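PDB 7BOB: endo-beta-mannanase from Opitutaceae bacterium TAV5, which probably hydrolyses beta-1,4-linked mannosides as an exo-acting mannosidase of glycoside hydrolase family 5, releasing sugar from chain ends in the termite hindgut. Local coordinates for residues 195-200 / 246-251; 264-269 / 411-416; 154-159 / 279-284. All coordinates share one frame; numbering follows the deposited sequence.

Contact 1: 195-200 / 246-251; sequences CDHQQV and NWHPVQ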
ATOM      1  N   CYS A 195      20.223  17.983   5.841  1.00 44.79           N
ATOM      2  CA  CYS A 195      19.026  17.413   5.235  1.00 44.27           C
ATOM      3  C   CYS A 195      18.803  17.941   3.814  1.00 49.32           C
ATOM      4  O   CYS A 195      19.374  18.955   3.393  1.00 47.51           O
ATOM      5  CB  CYS A 195      17.808  17.722   6.108  1.00 42.57           C
ATOM      6  SG  CYS A 195      17.805  16.830   7.696  1.00 52.46           S
ATOM      7  N   ASP A 196      17.939  17.244   3.071  1.00 48.33           N
ATOM      8  CA  ASP A 196      17.687  17.617   1.689  1.00 39.65           C
ATOM      9  C   ASP A 196      16.242  18.069   1.521  1.00 44.97           C
ATOM     10  O   ASP A 196      15.591  18.451   2.501  1.00 45.63           O
ATOM     11  CB  ASP A 196      18.048  16.464   0.738  1.00 43.06           C
ATOM     12  CG  ASP A 196      17.200  15.204   0.957  1.00 50.15           C
ATOM     13  OD1 ASP A 196      16.092  15.305   1.511  1.00 47.70           O
ATOM     14  OD2 ASP A 196      17.636  14.095   0.565  1.00 56.42           O
ATOM     15  N   HIS A 197      15.725  18.016   0.292  1.00 43.85           N
ATOM     16  CA  HIS A 197      14.394  18.550   0.026  1.00 44.90           C
ATOM     17  C   HIS A 197      13.277  17.677   0.593  1.00 45.61           C
ATOM     18  O   HIS A 197      12.123  18.119   0.616  1.00 45.61           O
ATOM     19  CB  HIS A 197      14.217  18.777  -1.482  1.00 44.04           C
ATOM     20  CG  HIS A 197      14.187  17.519  -2.296  1.00 47.08           C
ATOM     21  ND1 HIS A 197      15.171  16.553  -2.219  1.00 46.48           N
ATOM     22  CD2 HIS A 197      13.289  17.071  -3.210  1.00 43.87           C
ATOM     23  CE1 HIS A 197      14.871  15.556  -3.038  1.00 46.98           C
ATOM     24  NE2 HIS A 197      13.733  15.844  -3.650  1.00 44.00           N
ATOM     25  N   GLN A 198      13.582  16.481   1.098  1.00 44.60           N
ATOM     26  CA  GLN A 198      12.525  15.712   1.737  1.00 46.12           C
ATOM     27  C   GLN A 198      12.007  16.374   3.001  1.00 45.31           C
ATOM     28  O   GLN A 198      10.935  15.987   3.479  1.00 44.06           O
ATOM     29  CB  GLN A 198      12.999  14.296   2.015  1.00 46.01           C
ATOM     30  CG  GLN A 198      13.464  13.641   0.743  1.00 50.54           C
ATOM     31  CD  GLN A 198      13.233  12.187   0.748  1.00 57.03           C
ATOM     32  OE1 GLN A 198      12.104  11.743   0.891  1.00 58.83           O
ATOM     33  NE2 GLN A 198      14.312  11.407   0.641  1.00 65.36           N
ATOM     34  N   GLN A 199      12.712  17.380   3.529  1.00 39.81           N
ATOM     35  CA  GLN A 199      12.110  18.228   4.548  1.00 41.31           C
ATOM     36  C   GLN A 199      10.803  18.839   4.059  1.00 45.65           C
ATOM     37  O   GLN A 199       9.896  19.078   4.869  1.00 45.26           O
ATOM     38  CB  GLN A 199      13.059  19.362   4.944  1.00 45.81           C
ATOM     39  CG  GLN A 199      14.380  18.943   5.547  1.00 45.80           C
ATOM     40  CD  GLN A 199      15.299  20.139   5.724  1.00 45.54           C
ATOM     41  OE1 GLN A 199      15.257  20.819   6.752  1.00 42.18           O
ATOM     42  NE2 GLN A 199      16.092  20.429   4.704  1.00 41.98           N
ATOM     43  N   VAL A 200      10.701  19.125   2.756  1.00 43.69           N
ATOM     44  CA  VAL A 200       9.520  19.772   2.178  1.00 38.30           C
ATOM     45  C   VAL A 200       8.516  18.753   1.642  1.00 43.61           C
ATOM     46  O   VAL A 200       7.309  18.886   1.854  1.00 42.31           O
ATOM     47  CB  VAL A 200       9.937  20.749   1.059  1.00 40.83           C
ATOM     48  CG1 VAL A 200       8.702  21.414   0.468  1.00 42.70           C
ATOM     49  CG2 VAL A 200      10.914  21.808   1.587  1.00 42.98           C
ATOM     50  N   ASN A 246      12.405  12.268 -11.591  1.00 47.85           N
ATOM     51  CA  ASN A 246      11.619  11.491 -10.629  1.00 51.94           C
ATOM     52  C   ASN A 246      12.129  11.606  -9.188  1.00 47.54           C
ATOM     53  O   ASN A 246      11.644  10.873  -8.322  1.00 45.89           O
ATOM     54  CB  ASN A 246      11.496  10.018 -11.063  1.00 51.75           C
ATOM     55  CG  ASN A 246      12.824   9.325 -11.160  1.00 56.56           C
ATOM     56  OD1 ASN A 246      13.847   9.899 -10.820  1.00 58.44           O
ATOM     57  ND2 ASN A 246      12.821   8.085 -11.629  1.00 58.14           N
ATOM     58  N   TRP A 247      13.040  12.536  -8.894  1.00 44.33           N
ATOM     59  CA  TRP A 247      13.387  12.833  -7.508  1.00 41.80           C
ATOM     60  C   TRP A 247      12.450  13.852  -6.865  1.00 44.18           C
ATOM     61  O   TRP A 247      12.723  14.306  -5.752  1.00 44.39           O
ATOM     62  CB  TRP A 247      14.840  13.331  -7.396  1.00 45.09           C
ATOM     63  CG  TRP A 247      15.850  12.269  -7.767  1.00 43.55           C
ATOM     64  CD1 TRP A 247      15.581  11.042  -8.309  1.00 46.81           C
ATOM     65  CD2 TRP A 247      17.269  12.347  -7.648  1.00 42.92           C
ATOM     66  NE1 TRP A 247      16.747  10.354  -8.533  1.00 46.34           N
ATOM     67  CE2 TRP A 247      17.798  11.130  -8.134  1.00 46.59           C
ATOM     68  CE3 TRP A 247      18.150  13.334  -7.201  1.00 44.25           C
ATOM     69  CZ2 TRP A 247      19.163  10.867  -8.167  1.00 46.59           C
ATOM     70  CZ3 TRP A 247      19.511  13.064  -7.216  1.00 47.74           C
ATOM     71  CH2 TRP A 247      20.005  11.848  -7.704  1.00 42.97           C
ATOM     72  N   HIS A 248      11.361  14.222  -7.529  1.00 44.49           N
ATOM     73  CA  HIS A 248      10.468  15.263  -7.038  1.00 46.19           C
ATOM     74  C   HIS A 248       9.023  14.822  -7.224  1.00 48.82           C
ATOM     75  O   HIS A 248       8.731  14.020  -8.119  1.00 47.81           O
ATOM     76  CB  HIS A 248      10.712  16.584  -7.783  1.00 45.53           C
ATOM     77  CG  HIS A 248      12.139  17.019  -7.736  1.00 43.10           C
ATOM     78  ND1 HIS A 248      12.635  17.827  -6.734  1.00 42.89           N
ATOM     79  CD2 HIS A 248      13.191  16.704  -8.524  1.00 42.83           C
ATOM     80  CE1 HIS A 248      13.929  18.012  -6.920  1.00 43.61           C
ATOM     81  NE2 HIS A 248      14.293  17.342  -7.997  1.00 46.66           N
ATOM     82  N   PRO A 249       8.096  15.343  -6.414  1.00 46.47           N
ATOM     83  CA  PRO A 249       6.702  14.897  -6.513  1.00 47.47           C
ATOM     84  C   PRO A 249       5.959  15.450  -7.725  1.00 52.51           C
ATOM     85  O   PRO A 249       4.843  14.987  -7.995  1.00 50.28           O
ATOM     86  CB  PRO A 249       6.085  15.400  -5.206  1.00 47.02           C
ATOM     87  CG  PRO A 249       6.852  16.644  -4.917  1.00 47.82           C
ATOM     88  CD  PRO A 249       8.277  16.328  -5.331  1.00 47.63           C
ATOM     89  N   VAL A 250       6.512  16.440  -8.427  1.00 51.60           N
ATOM     90  CA  VAL A 250       6.010  16.895  -9.721  1.00 47.32           C
ATOM     91  C   VAL A 250       7.103  16.635 -10.745  1.00 45.50           C
ATOM     92  O   VAL A 250       8.246  17.053 -10.552  1.00 45.43           O
ATOM     93  CB  VAL A 250       5.634  18.387  -9.704  1.00 48.25           C
ATOM     94  CG1 VAL A 250       5.046  18.792 -11.054  1.00 47.05           C
ATOM     95  CG2 VAL A 250       4.668  18.681  -8.566  1.00 49.61           C
ATOM     96  N   GLN A 251       6.754  15.972 -11.832  1.00 43.63           N
ATOM     97  CA  GLN A 251       7.737  15.492 -12.801  1.00 47.88           C
ATOM     98  C   GLN A 251       8.028  16.584 -13.834  1.00 52.72           C
ATOM     99  O   GLN A 251       7.237  16.812 -14.754  1.00 49.81           O
ATOM    100  CB  GLN A 251       7.211  14.224 -13.462  1.00 52.38           C
ATOM    101  CG  GLN A 251       8.267  13.322 -14.018  1.00 54.79           C
ATOM    102  CD  GLN A 251       8.600  12.217 -13.073  1.00 59.84           C
ATOM    103  OE1 GLN A 251       8.167  12.230 -11.909  1.00 63.06           O
ATOM    104  NE2 GLN A 251       9.392  11.250 -13.540  1.00 60.33           N
TER

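Contact 2: 264-269 / 411-416; sequences LPFYVK and RRLILA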
ATOM      1  N   LEU A 264      14.499  23.903  -7.113  1.00 43.35           N
ATOM      2  CA  LEU A 264      15.453  24.231  -6.053  1.00 46.76           C
ATOM      3  C   LEU A 264      15.181  25.612  -5.445  1.00 47.36           C
ATOM      4  O   LEU A 264      15.088  25.707  -4.207  1.00 46.77           O
ATOM      5  CB  LEU A 264      16.869  24.062  -6.610  1.00 44.30           C
ATOM      6  CG  LEU A 264      18.070  23.977  -5.671  1.00 49.79           C
ATOM      7  CD1 LEU A 264      17.790  23.012  -4.551  1.00 47.45           C
ATOM      8  CD2 LEU A 264      19.328  23.561  -6.451  1.00 47.18           C
ATOM      9  N   PRO A 265      14.950  26.682  -6.219  1.00 46.99           N
ATOM     10  CA  PRO A 265      14.577  27.958  -5.573  1.00 49.71           C
ATOM     11  C   PRO A 265      13.324  27.857  -4.731  1.00 46.51           C
ATOM     12  O   PRO A 265      13.234  28.506  -3.681  1.00 47.34           O
ATOM     13  CB  PRO A 265      14.372  28.918  -6.758  1.00 46.26           C
ATOM     14  CG  PRO A 265      15.184  28.325  -7.859  1.00 51.61           C
ATOM     15  CD  PRO A 265      15.079  26.835  -7.681  1.00 48.64           C
ATOM     16  N   PHE A 266      12.347  27.061  -5.167  1.00 44.81           N
ATOM     17  CA  PHE A 266      11.147  26.869  -4.361  1.00 44.49           C
ATOM     18  C   PHE A 266      11.476  26.205  -3.029  1.00 44.84           C
ATOM     19  O   PHE A 266      10.991  26.636  -1.974  1.00 45.94           O
ATOM     20  CB  PHE A 266      10.121  26.049  -5.135  1.00 46.23           C
ATOM     21  CG  PHE A 266       9.035  25.497  -4.272  1.00 50.52           C
ATOM     22  CD1 PHE A 266       7.927  26.280  -3.932  1.00 45.44           C
ATOM     23  CD2 PHE A 266       9.118  24.197  -3.775  1.00 45.64           C
ATOM     24  CE1 PHE A 266       6.920  25.765  -3.116  1.00 42.69           C
ATOM     25  CE2 PHE A 266       8.099  23.670  -2.965  1.00 46.94           C
ATOM     26  CZ  PHE A 266       7.003  24.460  -2.639  1.00 46.31           C
ATOM     27  N   TYR A 267      12.284  25.136  -3.060  1.00 44.03           N
ATOM     28  CA  TYR A 267      12.695  24.478  -1.813  1.00 46.14           C
ATOM     29  C   TYR A 267      13.446  25.441  -0.901  1.00 48.64           C
ATOM     30  O   TYR A 267      13.237  25.444   0.322  1.00 46.73           O
ATOM     31  CB  TYR A 267      13.584  23.266  -2.104  1.00 43.15           C
ATOM     32  CG  TYR A 267      12.880  22.143  -2.834  1.00 47.49           C
ATOM     33  CD1 TYR A 267      11.616  21.731  -2.454  1.00 41.73           C
ATOM     34  CD2 TYR A 267      13.497  21.484  -3.890  1.00 46.46           C
ATOM     35  CE1 TYR A 267      10.979  20.704  -3.121  1.00 44.19           C
ATOM     36  CE2 TYR A 267      12.868  20.444  -4.553  1.00 40.67           C
ATOM     37  CZ  TYR A 267      11.620  20.069  -4.165  1.00 41.53           C
ATOM     38  OH  TYR A 267      10.997  19.063  -4.841  1.00 43.04           O
ATOM     39  N   VAL A 268      14.347  26.247  -1.480  1.00 46.16           N
ATOM     40  CA  VAL A 268      15.095  27.223  -0.690  1.00 48.06           C
ATOM     41  C   VAL A 268      14.142  28.236  -0.067  1.00 47.20           C
ATOM     42  O   VAL A 268      14.258  28.566   1.120  1.00 49.33           O
ATOM     43  CB  VAL A 268      16.174  27.901  -1.560  1.00 50.93           C
ATOM     44  CG1 VAL A 268      16.864  29.069  -0.808  1.00 46.64           C
ATOM     45  CG2 VAL A 268      17.199  26.871  -2.013  1.00 42.03           C
ATOM     46  N   LYS A 269      13.158  28.703  -0.843  1.00 47.03           N
ATOM     47  CA  LYS A 269      12.161  29.639  -0.325  1.00 46.12           C
ATOM     48  C   LYS A 269      11.430  29.064   0.885  1.00 48.18           C
ATOM     49  O   LYS A 269      11.221  29.759   1.885  1.00 47.39           O
ATOM     50  CB  LYS A 269      11.138  29.978  -1.417  1.00 48.54           C
ATOM     51  CG  LYS A 269      11.637  30.871  -2.532  1.00 53.45           C
ATOM     52  CD  LYS A 269      10.485  31.334  -3.456  1.00 44.68           C
ATOM     53  CE  LYS A 269      11.054  31.966  -4.724  1.00 48.26           C
ATOM     54  NZ  LYS A 269      10.001  32.365  -5.712  1.00 52.73           N
ATOM     55  N   ARG A 411       3.246  19.044  -3.775  1.00 45.21           N
ATOM     56  CA  ARG A 411       2.885  18.954  -5.189  1.00 46.07           C
ATOM     57  C   ARG A 411       2.099  20.180  -5.628  1.00 46.66           C
ATOM     58  O   ARG A 411       2.326  20.716  -6.720  1.00 43.95           O
ATOM     59  CB  ARG A 411       2.043  17.702  -5.459  1.00 51.08           C
ATOM     60  CG  ARG A 411       2.751  16.608  -6.233  1.00 56.72           C
ATOM     61  CD  ARG A 411       2.104  15.212  -5.960  1.00 52.99           C
ATOM     62  NE  ARG A 411       0.651  15.233  -6.100  1.00 55.12           N
ATOM     63  CZ  ARG A 411       0.025  15.122  -7.272  1.00 62.68           C
ATOM     64  NH1 ARG A 411       0.763  14.984  -8.383  1.00 59.38           N
ATOM     65  NH2 ARG A 411      -1.319  15.155  -7.336  1.00 50.97           N
ATOM     66  N   ARG A 412       1.160  20.627  -4.790  1.00 46.55           N
ATOM     67  CA  ARG A 412       0.326  21.775  -5.147  1.00 46.67           C
ATOM     68  C   ARG A 412       1.120  23.067  -5.075  1.00 48.50           C
ATOM     69  O   ARG A 412       0.912  23.981  -5.889  1.00 45.54           O
ATOM     70  CB  ARG A 412      -0.881  21.862  -4.220  1.00 48.36           C
ATOM     71  CG  ARG A 412      -1.827  20.671  -4.289  1.00 46.89           C
ATOM     72  CD  ARG A 412      -2.742  20.637  -3.058  1.00 51.78           C
ATOM     73  NE  ARG A 412      -3.983  19.907  -3.313  1.00 53.46           N
ATOM     74  CZ  ARG A 412      -4.101  18.592  -3.139  1.00 60.62           C
ATOM     75  NH1 ARG A 412      -3.045  17.885  -2.708  1.00 56.14           N
ATOM     76  NH2 ARG A 412      -5.265  17.980  -3.393  1.00 51.37           N
ATOM     77  N   LEU A 413       2.029  23.160  -4.102  1.00 43.59           N
ATOM     78  CA  LEU A 413       2.812  24.368  -3.965  1.00 44.57           C
ATOM     79  C   LEU A 413       3.800  24.488  -5.117  1.00 46.45           C
ATOM     80  O   LEU A 413       3.982  25.578  -5.673  1.00 48.65           O
ATOM     81  CB  LEU A 413       3.519  24.371  -2.610  1.00 48.57           C
ATOM     82  CG  LEU A 413       2.648  24.580  -1.365  1.00 45.74           C
ATOM     83  CD1 LEU A 413       3.494  24.478  -0.107  1.00 43.51           C
ATOM     84  CD2 LEU A 413       1.948  25.916  -1.411  1.00 48.97           C
ATOM     85  N   ILE A 414       4.402  23.365  -5.526  1.00 44.55           N
ATOM     86  CA  ILE A 414       5.409  23.399  -6.586  1.00 41.75           C
ATOM     87  C   ILE A 414       4.798  23.927  -7.878  1.00 45.39           C
ATOM     88  O   ILE A 414       5.363  24.803  -8.548  1.00 46.43           O
ATOM     89  CB  ILE A 414       6.027  22.007  -6.781  1.00 42.71           C
ATOM     90  CG1 ILE A 414       7.047  21.729  -5.669  1.00 44.94           C
ATOM     91  CG2 ILE A 414       6.649  21.886  -8.169  1.00 40.83           C
ATOM     92  CD1 ILE A 414       7.515  20.274  -5.594  1.00 39.57           C
ATOM     93  N   LEU A 415       3.616  23.418  -8.227  1.00 41.08           N
ATOM     94  CA  LEU A 415       2.979  23.765  -9.491  1.00 43.57           C
ATOM     95  C   LEU A 415       2.450  25.186  -9.462  1.00 44.65           C
ATOM     96  O   LEU A 415       2.616  25.938 -10.430  1.00 49.91           O
ATOM     97  CB  LEU A 415       1.836  22.787  -9.795  1.00 43.94           C
ATOM     98  CG  LEU A 415       1.153  23.084 -11.125  1.00 42.33           C
ATOM     99  CD1 LEU A 415       2.071  22.739 -12.284  1.00 42.81           C
ATOM    100  CD2 LEU A 415      -0.151  22.330 -11.233  1.00 44.50           C
ATOM    101  N   ALA A 416       1.775  25.566  -8.375  1.00 45.14           N
ATOM    102  CA  ALA A 416       1.315  26.944  -8.263  1.00 44.05           C
ATOM    103  C   ALA A 416       2.494  27.906  -8.343  1.00 47.95           C
ATOM    104  O   ALA A 416       2.426  28.921  -9.042  1.00 48.45           O
ATOM    105  CB  ALA A 416       0.541  27.142  -6.964  1.00 44.71           C
TER

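Contact 3: 154-159 / 279-284; sequences GNELDA and LQEFGT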
ATOM      1  N   GLY A 154      25.115  15.506   9.703  1.00 49.52           N
ATOM      2  CA  GLY A 154      25.294  14.305   8.910  1.00 50.85           C
ATOM      3  C   GLY A 154      24.746  14.558   7.528  1.00 51.69           C
ATOM      4  O   GLY A 154      24.153  15.601   7.256  1.00 54.44           O
ATOM      5  N   ASN A 155      24.954  13.593   6.646  1.00 48.55           N
ATOM      6  CA  ASN A 155      24.517  13.726   5.270  1.00 45.47           C
ATOM      7  C   ASN A 155      23.132  13.101   5.080  1.00 47.67           C
ATOM      8  O   ASN A 155      22.976  11.876   5.171  1.00 45.81           O
ATOM      9  CB  ASN A 155      25.496  13.094   4.299  1.00 43.95           C
ATOM     10  CG  ASN A 155      25.089  13.389   2.884  1.00 46.98           C
ATOM     11  OD1 ASN A 155      24.661  14.505   2.612  1.00 46.46           O
ATOM     12  ND2 ASN A 155      25.132  12.395   2.004  1.00 45.99           N
ATOM     13  N   GLU A 156      22.142  13.949   4.805  1.00 45.67           N
ATOM     14  CA  GLU A 156      20.818  13.518   4.351  1.00 47.32           C
ATOM     15  C   GLU A 156      20.229  12.497   5.314  1.00 45.85           C
ATOM     16  O   GLU A 156      19.782  11.414   4.925  1.00 48.87           O
ATOM     17  CB  GLU A 156      20.887  12.971   2.925  1.00 46.73           C
ATOM     18  CG  GLU A 156      21.466  13.999   1.938  1.00 46.61           C
ATOM     19  CD  GLU A 156      21.091  13.746   0.492  1.00 50.79           C
ATOM     20  OE1 GLU A 156      20.885  12.562   0.112  1.00 54.23           O
ATOM     21  OE2 GLU A 156      21.010  14.743  -0.272  1.00 54.17           O
ATOM     22  N   LEU A 157      20.262  12.850   6.602  1.00 43.66           N
ATOM     23  CA  LEU A 157      19.769  11.942   7.624  1.00 46.20           C
ATOM     24  C   LEU A 157      18.291  11.658   7.428  1.00 51.50           C
ATOM     25  O   LEU A 157      17.791  10.639   7.911  1.00 47.89           O
ATOM     26  CB  LEU A 157      20.033  12.518   9.016  1.00 46.47           C
ATOM     27  CG  LEU A 157      21.519  12.565   9.439  1.00 47.67           C
ATOM     28  CD1 LEU A 157      21.760  13.640  10.508  1.00 45.05           C
ATOM     29  CD2 LEU A 157      22.004  11.197   9.906  1.00 45.32           C
ATOM     30  N   ASP A 158      17.593  12.529   6.700  1.00 47.35           N
ATOM     31  CA  ASP A 158      16.180  12.350   6.431  1.00 48.39           C
ATOM     32  C   ASP A 158      15.907  11.373   5.293  1.00 47.36           C
ATOM     33  O   ASP A 158      14.744  11.051   5.049  1.00 53.24           O
ATOM     34  CB  ASP A 158      15.573  13.706   6.105  1.00 47.33           C
ATOM     35  CG  ASP A 158      16.195  14.317   4.872  1.00 47.54           C
ATOM     36  OD1 ASP A 158      17.387  14.596   4.876  1.00 51.21           O
ATOM     37  OD2 ASP A 158      15.506  14.491   3.870  1.00 55.37           O
ATOM     38  N   ALA A 159      16.930  10.949   4.560  1.00 49.34           N
ATOM     39  CA  ALA A 159      16.785   9.948   3.515  1.00 48.24           C
ATOM     40  C   ALA A 159      16.897   8.528   4.050  1.00 52.51           C
ATOM     41  O   ALA A 159      16.642   7.579   3.303  1.00 52.04           O
ATOM     42  CB  ALA A 159      17.855  10.160   2.437  1.00 45.98           C
ATOM     43  N   LEU A 279      22.601  26.326   0.558  1.00 47.48           N
ATOM     44  CA  LEU A 279      22.458  25.390  -0.556  1.00 43.35           C
ATOM     45  C   LEU A 279      23.642  24.442  -0.481  1.00 44.54           C
ATOM     46  O   LEU A 279      24.654  24.602  -1.170  1.00 47.21           O
ATOM     47  CB  LEU A 279      22.401  26.111  -1.898  1.00 45.85           C
ATOM     48  CG  LEU A 279      22.066  25.211  -3.094  1.00 46.98           C
ATOM     49  CD1 LEU A 279      20.697  24.580  -2.911  1.00 43.80           C
ATOM     50  CD2 LEU A 279      22.138  25.948  -4.446  1.00 43.74           C
ATOM     51  N   GLN A 280      23.507  23.435   0.390  1.00 43.65           N
ATOM     52  CA  GLN A 280      24.641  22.600   0.779  1.00 42.81           C
ATOM     53  C   GLN A 280      25.044  21.601  -0.294  1.00 46.41           C
ATOM     54  O   GLN A 280      26.172  21.080  -0.259  1.00 42.47           O
ATOM     55  CB  GLN A 280      24.301  21.860   2.061  1.00 46.30           C
ATOM     56  CG  GLN A 280      25.476  21.153   2.722  1.00 45.99           C
ATOM     57  CD  GLN A 280      25.016  20.408   3.928  1.00 47.03           C
ATOM     58  OE1 GLN A 280      24.007  19.697   3.873  1.00 44.37           O
ATOM     59  NE2 GLN A 280      25.722  20.579   5.040  1.00 45.29           N
ATOM     60  N   GLU A 281      24.148  21.329  -1.240  1.00 45.22           N
ATOM     61  CA  GLU A 281      24.391  20.414  -2.348  1.00 46.02           C
ATOM     62  C   GLU A 281      23.536  20.887  -3.508  1.00 47.47           C
ATOM     63  O   GLU A 281      22.316  21.017  -3.356  1.00 46.38           O
ATOM     64  CB  GLU A 281      23.983  18.968  -2.032  1.00 42.84           C
ATOM     65  CG  GLU A 281      24.902  18.144  -1.173  1.00 47.40           C
ATOM     66  CD  GLU A 281      24.358  16.708  -1.023  1.00 46.75           C
ATOM     67  OE1 GLU A 281      23.579  16.259  -1.909  1.00 45.45           O
ATOM     68  OE2 GLU A 281      24.668  16.056  -0.008  1.00 46.06           O
ATOM     69  N   PHE A 282      24.157  21.093  -4.662  1.00 41.14           N
ATOM     70  CA  PHE A 282      23.395  21.251  -5.880  1.00 43.68           C
ATOM     71  C   PHE A 282      24.236  20.683  -7.006  1.00 43.46           C
ATOM     72  O   PHE A 282      25.466  20.681  -6.931  1.00 40.60           O
ATOM     73  CB  PHE A 282      23.035  22.722  -6.128  1.00 45.60           C
ATOM     74  CG  PHE A 282      24.185  23.526  -6.601  1.00 45.00           C
ATOM     75  CD1 PHE A 282      25.140  23.986  -5.702  1.00 41.95           C
ATOM     76  CD2 PHE A 282      24.352  23.778  -7.955  1.00 44.79           C
ATOM     77  CE1 PHE A 282      26.229  24.725  -6.153  1.00 45.80           C
ATOM     78  CE2 PHE A 282      25.437  24.503  -8.412  1.00 43.88           C
ATOM     79  CZ  PHE A 282      26.377  24.984  -7.510  1.00 44.29           C
ATOM     80  N   GLY A 283      23.576  20.182  -8.040  1.00 43.64           N
ATOM     81  CA  GLY A 283      24.316  19.576  -9.132  1.00 47.09           C
ATOM     82  C   GLY A 283      23.436  19.431 -10.344  1.00 44.57           C
ATOM     83  O   GLY A 283      22.214  19.572 -10.258  1.00 45.74           O
ATOM     84  N   THR A 284      24.071  19.180 -11.486  1.00 45.04           N
ATOM     85  CA  THR A 284      23.288  18.924 -12.687  1.00 45.27           C
ATOM     86  C   THR A 284      23.093  17.447 -12.966  1.00 42.23           C
ATOM     87  O   THR A 284      22.195  17.106 -13.739  1.00 42.29           O
ATOM     88  CB  THR A 284      23.928  19.556 -13.929  1.00 43.24           C
ATOM     89  OG1 THR A 284      25.254  19.037 -14.087  1.00 46.03           O
ATOM     90  CG2 THR A 284      23.948  21.089 -13.820  1.00 43.68           C
TER

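Contact 1: 195-200 / 246-251
H197 carries its imidazole from the loop after strand 191-192 to the W247-H248 backbone, joining the loops that follow the fifth and sixth strands of a (beta/alpha)8 barrel. Its CG sits between the backbone N and the carbonyl carbon (chi1 67°), which points the ring at W247. The polar link is a hydrogen bond from H197 NE2 to W247 O, 2.8 Å long with an N-H...O angle of 168°. The carbonyl oxygen lies in the ring plane, and the donor meets it nearly in line with the C=O bond, a geometry that restrains the turn of the imidazole.

The H197 and H248 rings meet obliquely, with centroids 4.9 Å apart and planes at 47°; H197 CD2 lies 3.7 Å from H248 ND1. H248 is held independently, through NE2 to Y242 O. An alanine replacing H197 would remove the imidazole and is likely to leave W247 O without this donor and a gap beside H248.

Local bonds shape the backbone that presents H197. D196 OD1 makes a capping bond at the turn leading into the helix, accepting from Q198 N at 2.8 Å. D196 O takes two bonds, with Q199 NE2 and Q199 N reaching it from opposite faces of its plane.

Contact 2: 264-269 / 411-416
F266 CG stands anti to its backbone N (chi1 164°), which carries the phenyl ring across to L413 and I414; on the other helix, I414 CG1 lies beside its own backbone N (chi1 -78°) and turns to meet it. The F266 side chain crosses both partners at about a right angle. Its far end, CZ, touches L413 CB at 3.5 Å, while CE2 comes equally near I414 CG1. I414 CA lies over one face of the ring, so the phenyl group packs against helix backbone as well as side-chain carbons.

Y267 adds a lighter contact, its OH 3.8 Å from I414 CD1. The hydroxyl finds its polar partner in H248 ND1, and its approach to the isoleucine methyl is simple packing. All four touching side chains are buried, and the interface between the two segments is apolar, with 180 Å² covered in total. H417, one turn beyond L413 on its helix, also meets the F266 ring.

The local helix axes approach to 10.6 Å and their N-to-C directions differ by 119°, showing a steeply inclined crossing; the nearest CA atoms, those of F266 and I414, are 7.1 Å apart. Helix 258-272 belongs to the catalytic barrel, whereas helix 406-422 flanks the mixed sheet beyond it. The arrangement is interdomain helix-helix packing, with a barrel helix buried against an alpha/beta domain.

Contact 3: 154-159 / 279-284
N155 and E281 make the closer half of this contact, N155 OD1 lying 3.0 Å from E281 OE2. Both atoms are acceptors in the assigned geometry, and their proximity is consistent with a shared partner: R58 forms a salt bridge to E281 OE2 through NH1 and a hydrogen bond to N155 OD1 through NH2. The N155 amide and E281 carboxylate planes are 41° apart, and the two side chains cross at about a right angle. With N155 CG anti to the backbone N (chi1 -174°), the amide is brought up to the carboxylate; its ND2 is separately bound to W103 O. This side is buried.

The backbones remain well separated: even their nearest CA atoms, of N155 and Q280, are 9.9 Å apart, and side chains alone span the interval. The segments stand at the C-terminal ends of the fourth and seventh strands of the (beta/alpha)8 barrel. In family 5 enzymes those ends carry the acid/base and nucleophile glutamates, so the Asn-Glu pair N155-E156 and E281 are consistent with that site.

The looser half lies at E156, which is partly exposed. E156 OE2 is 3.4 Å from E281 OE1, a carboxylate-to-carboxylate approach of two acceptor oxygens that is not a hydrogen bond, and E156 CD lies 4.7 Å from E281 CD. The carboxylate planes differ by 24°, with extended side chains beyond CG bringing the groups near each other. Separate partners hold the facing oxygens: H240 ND1 binds E156 OE2, while Y242 OH binds E281 OE1. H240 is positioned in turn by Q280 OE1, which bonds to its NE2.

From the N terminus, residues 154-159 open the loop that contact 3 closes at 279-284. Contact 1 nests wholly within it, opening at 195-200 and closing at 246-251. Contact 2 then opens at 264-269, still inside that loop, and closes at 411-416 beyond it; contacts 2 and 3 therefore cross, whereas contacts 1 and 2 follow in series. Contacts 1 and 3 join loops and strand ends of the barrel and touch through D196 N and D158 OD1, 3.3 Å apart in a probable hydrogen bond. Contact 2 ties the barrel to the later alpha/beta domain. L264 CD1 packs 3.7 Å from L279 CD1, linking helix 258-272 to the strand that follows it.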